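Local coordinates for protein Mannose/sialic acid-binding lectin (Polygonatum cyrtonema, PDB 3A0C) that probably binds carbohydrates, mannose among them, as an anti-HIV plant lectin of the bulb type with a beta-prism II fold, at residues A[8-16]-A[24-32]. Sequence-based numbering, arbitrary orientation.
Sequences NSLFTGHSL and LIMQGDCNF. Unlike the reference sequence in segment 24-32: Q27 (reference Pro).
L16 and L24 form an antiparallel hydrogen-bonded pair, with L16 N giving to L24 O and L24 N to L16 O; S15 and I25 follow as a non-hydrogen-bonded pair, and M26 N donates to H14 O at 2.9 Å in an almost straight bond (176°). One step on, the turn F11–H14, type II with G13 at a positive phi, places G13 N to hydrogen-bond M26 O (2.6 Å, short). That carbonyl also receives a CA-H...O contact from T12. On the face carrying S15 and I25, the two CB atoms sit 3.7 Å apart, and the I25 side chain, with CG1 anti to its backbone N (chi1 -178°), runs along the H14 and G13 carbonyls. L16 and L24 occupy the other face side by side, L16 CD1 4.2 Å from L24 CD2, and both reach L87 and L89 of strand 86-89. In the beta-prism II fold of bulb-type lectins, three antiparallel sheets form the sides of a prism; hairpin 15-18/22-26 is part of one, strand 9-10, paired with 54-57, of another, and the bend at 11-14 carries the chain between them. Inside that corner L10 crosses F32 at about a right angle, L10 CD1 approaching F32 CE1 obliquely. M26 turns its CB and CG against the L10 carbonyl (CG to L10 O 3.2 Å), then bends away and packs on C53. T12 lays CG2 on G28 CA at 3.4 Å, while its OG1 hydrogen-bonds to C53 O. G28 sits in the type I turn Q27–C30, which D29 OD1 braces by accepting from Q27 NE2 and, as an Asx turn, from N31 N, from opposite carboxylate faces; Q27 OE1 hydrogen-bonds to Y35 OH, and C30 is disulfide-bonded to C53.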
loop_
_atom_site.group_PDB
_atom_site.type_symbol
_atom_site.label_atom_id
_atom_site.label_comp_id
_atom_site.label_asym_id
_atom_site.label_seq_id
_atom_site.Cartn_x
_atom_site.Cartn_y
_atom_site.Cartn_z
ATOM N N ASN A 8 6.349 -2.744 10.755
ATOM C CA ASN A 8 5.557 -1.813 11.529
ATOM C C ASN A 8 4.360 -2.477 12.186
ATOM O O ASN A 8 4.027 -3.615 11.883
ATOM C CB ASN A 8 5.102 -0.657 10.633
ATOM C CG ASN A 8 5.622 0.689 11.117
ATOM O OD1 ASN A 8 6.791 0.816 11.498
ATOM N ND2 ASN A 8 4.754 1.704 11.108
ATOM N N SER A 9 3.716 -1.747 13.084
ATOM C CA SER A 9 2.564 -2.262 13.792
ATOM C C SER A 9 1.461 -1.236 13.970
ATOM O O SER A 9 1.691 -0.035 13.916
ATOM C CB SER A 9 3.007 -2.789 15.159
ATOM O OG SER A 9 1.909 -2.922 16.044
ATOM N N LEU A 10 0.246 -1.734 14.145
ATOM C CA LEU A 10 -0.925 -0.901 14.396
ATOM C C LEU A 10 -1.304 -1.167 15.861
ATOM O O LEU A 10 -1.972 -2.155 16.166
ATOM C CB LEU A 10 -2.091 -1.315 13.504
ATOM C CG LEU A 10 -2.200 -0.759 12.101
ATOM C CD1 LEU A 10 -3.549 -1.193 11.540
ATOM C CD2 LEU A 10 -2.126 0.754 12.125
ATOM N N PHE A 11 -0.863 -0.308 16.765
ATOM C CA PHE A 11 -1.166 -0.500 18.169
ATOM C C PHE A 11 -2.635 -0.253 18.476
ATOM O O PHE A 11 -3.411 0.135 17.588
ATOM C CB PHE A 11 -0.265 0.392 19.012
ATOM C CG PHE A 11 1.199 0.115 18.814
ATOM C CD1 PHE A 11 1.928 0.793 17.841
ATOM C CD2 PHE A 11 1.836 -0.870 19.566
ATOM C CE1 PHE A 11 3.275 0.492 17.618
ATOM C CE2 PHE A 11 3.178 -1.182 19.354
ATOM C CZ PHE A 11 3.900 -0.503 18.380
ATOM N N THR A 12 -3.020 -0.499 19.727
ATOM C CA THR A 12 -4.407 -0.333 20.144
ATOM C C THR A 12 -4.950 1.031 19.757
ATOM O O THR A 12 -4.311 2.046 19.978
ATOM C CB THR A 12 -4.563 -0.536 21.672
ATOM O OG1 THR A 12 -4.167 -1.869 22.013
ATOM C CG2 THR A 12 -6.004 -0.332 22.094
ATOM N N GLY A 13 -6.130 1.042 19.162
ATOM C CA GLY A 13 -6.734 2.295 18.764
ATOM C C GLY A 13 -6.314 2.795 17.401
ATOM O O GLY A 13 -7.026 3.614 16.819
ATOM N N HIS A 14 -5.187 2.320 16.875
ATOM C CA HIS A 14 -4.721 2.787 15.563
ATOM C C HIS A 14 -5.483 2.174 14.385
ATOM O O HIS A 14 -6.043 1.083 14.496
ATOM C CB HIS A 14 -3.224 2.517 15.386
ATOM C CG HIS A 14 -2.358 3.264 16.347
ATOM N ND1 HIS A 14 -0.995 3.371 16.183
ATOM C CD2 HIS A 14 -2.647 3.878 17.518
ATOM C CE1 HIS A 14 -0.482 4.013 17.216
ATOM N NE2 HIS A 14 -1.464 4.331 18.041
ATOM N N SER A 15 -5.484 2.870 13.252
ATOM C CA SER A 15 -6.207 2.384 12.088
ATOM C C SER A 15 -5.700 2.953 10.776
ATOM O O SER A 15 -4.963 3.945 10.757
ATOM C CB SER A 15 -7.675 2.754 12.217
ATOM O OG SER A 15 -7.813 4.157 12.207
ATOM N N LEU A 16 -6.096 2.309 9.682
ATOM C CA LEU A 16 -5.745 2.754 8.330
ATOM C C LEU A 16 -7.077 3.245 7.790
ATOM O O LEU A 16 -8.128 2.750 8.197
ATOM C CB LEU A 16 -5.252 1.592 7.465
ATOM C CG LEU A 16 -4.096 0.729 7.973
ATOM C CD1 LEU A 16 -3.748 -0.276 6.892
ATOM C CD2 LEU A 16 -2.896 1.578 8.312
ATOM N N LEU A 24 -9.800 0.544 8.906
ATOM C CA LEU A 24 -9.339 -0.731 9.420
ATOM C C LEU A 24 -8.705 -0.404 10.763
ATOM O O LEU A 24 -7.627 0.187 10.810
ATOM C CB LEU A 24 -8.295 -1.318 8.476
ATOM C CG LEU A 24 -7.766 -2.697 8.834
ATOM C CD1 LEU A 24 -8.901 -3.715 8.844
ATOM C CD2 LEU A 24 -6.711 -3.077 7.831
ATOM N N ILE A 25 -9.365 -0.808 11.842
ATOM C CA ILE A 25 -8.890 -0.501 13.182
ATOM C C ILE A 25 -8.505 -1.656 14.110
ATOM O O ILE A 25 -9.127 -2.723 14.116
ATOM C CB ILE A 25 -9.929 0.394 13.918
ATOM C CG1 ILE A 25 -9.417 0.770 15.311
ATOM C CG2 ILE A 25 -11.244 -0.336 14.053
ATOM C CD1 ILE A 25 -10.259 1.807 16.010
ATOM N N MET A 26 -7.449 -1.425 14.889
ATOM C CA MET A 26 -6.971 -2.391 15.872
ATOM C C MET A 26 -7.590 -1.891 17.172
ATOM O O MET A 26 -7.022 -1.047 17.855
ATOM C CB MET A 26 -5.445 -2.356 15.956
ATOM C CG MET A 26 -4.839 -3.260 17.020
ATOM S SD MET A 26 -5.131 -5.027 16.782
ATOM C CE MET A 26 -6.538 -5.295 17.901
ATOM N N GLN A 27 -8.765 -2.414 17.497
ATOM C CA GLN A 27 -9.501 -1.994 18.681
ATOM C C GLN A 27 -8.893 -2.380 20.011
ATOM O O GLN A 27 -8.001 -3.223 20.087
ATOM C CB GLN A 27 -10.920 -2.531 18.601
ATOM C CG GLN A 27 -11.702 -1.938 17.445
ATOM C CD GLN A 27 -13.007 -2.646 17.203
ATOM O OE1 GLN A 27 -13.801 -2.229 16.366
ATOM N NE2 GLN A 27 -13.233 -3.739 17.925
ATOM N N GLY A 28 -9.393 -1.751 21.064
ATOM C CA GLY A 28 -8.898 -2.026 22.401
ATOM C C GLY A 28 -9.305 -3.376 22.962
ATOM O O GLY A 28 -8.717 -3.842 23.936
ATOM N N ASP A 29 -10.307 -4.003 22.355
ATOM C CA ASP A 29 -10.781 -5.310 22.803
ATOM C C ASP A 29 -10.059 -6.437 22.058
ATOM O O ASP A 29 -10.412 -7.614 22.195
ATOM C CB ASP A 29 -12.300 -5.417 22.602
ATOM C CG ASP A 29 -12.714 -5.405 21.143
ATOM O OD1 ASP A 29 -11.882 -5.061 20.273
ATOM O OD2 ASP A 29 -13.889 -5.737 20.881
ATOM N N CYS A 30 -9.040 -6.046 21.287
ATOM C CA CYS A 30 -8.204 -6.949 20.495
ATOM C C CYS A 30 -8.852 -7.432 19.228
ATOM O O CYS A 30 -8.327 -8.304 18.546
ATOM C CB CYS A 30 -7.770 -8.156 21.317
ATOM S SG CYS A 30 -6.465 -7.748 22.505
ATOM N N ASN A 31 -10.001 -6.869 18.909
ATOM C CA ASN A 31 -10.692 -7.276 17.710
ATOM C C ASN A 31 -10.205 -6.416 16.565
ATOM O O ASN A 31 -10.289 -5.197 16.625
ATOM C CB ASN A 31 -12.200 -7.130 17.903
ATOM C CG ASN A 31 -12.999 -7.887 16.860
ATOM O OD1 ASN A 31 -12.526 -8.872 16.281
ATOM N ND2 ASN A 31 -14.219 -7.440 16.620
ATOM N N PHE A 32 -9.668 -7.053 15.531
ATOM C CA PHE A 32 -9.183 -6.323 14.366
ATOM C C PHE A 32 -10.318 -6.341 13.349
ATOM O O PHE A 32 -10.590 -7.370 12.720
ATOM C CB PHE A 32 -7.928 -6.996 13.801
ATOM C CG PHE A 32 -7.289 -6.234 12.684
ATOM C CD1 PHE A 32 -6.982 -4.889 12.839
ATOM C CD2 PHE A 32 -6.992 -6.860 11.477
ATOM C CE1 PHE A 32 -6.390 -4.171 11.810
ATOM C CE2 PHE A 32 -6.395 -6.146 10.431
ATOM C CZ PHE A 32 -6.095 -4.801 10.601
#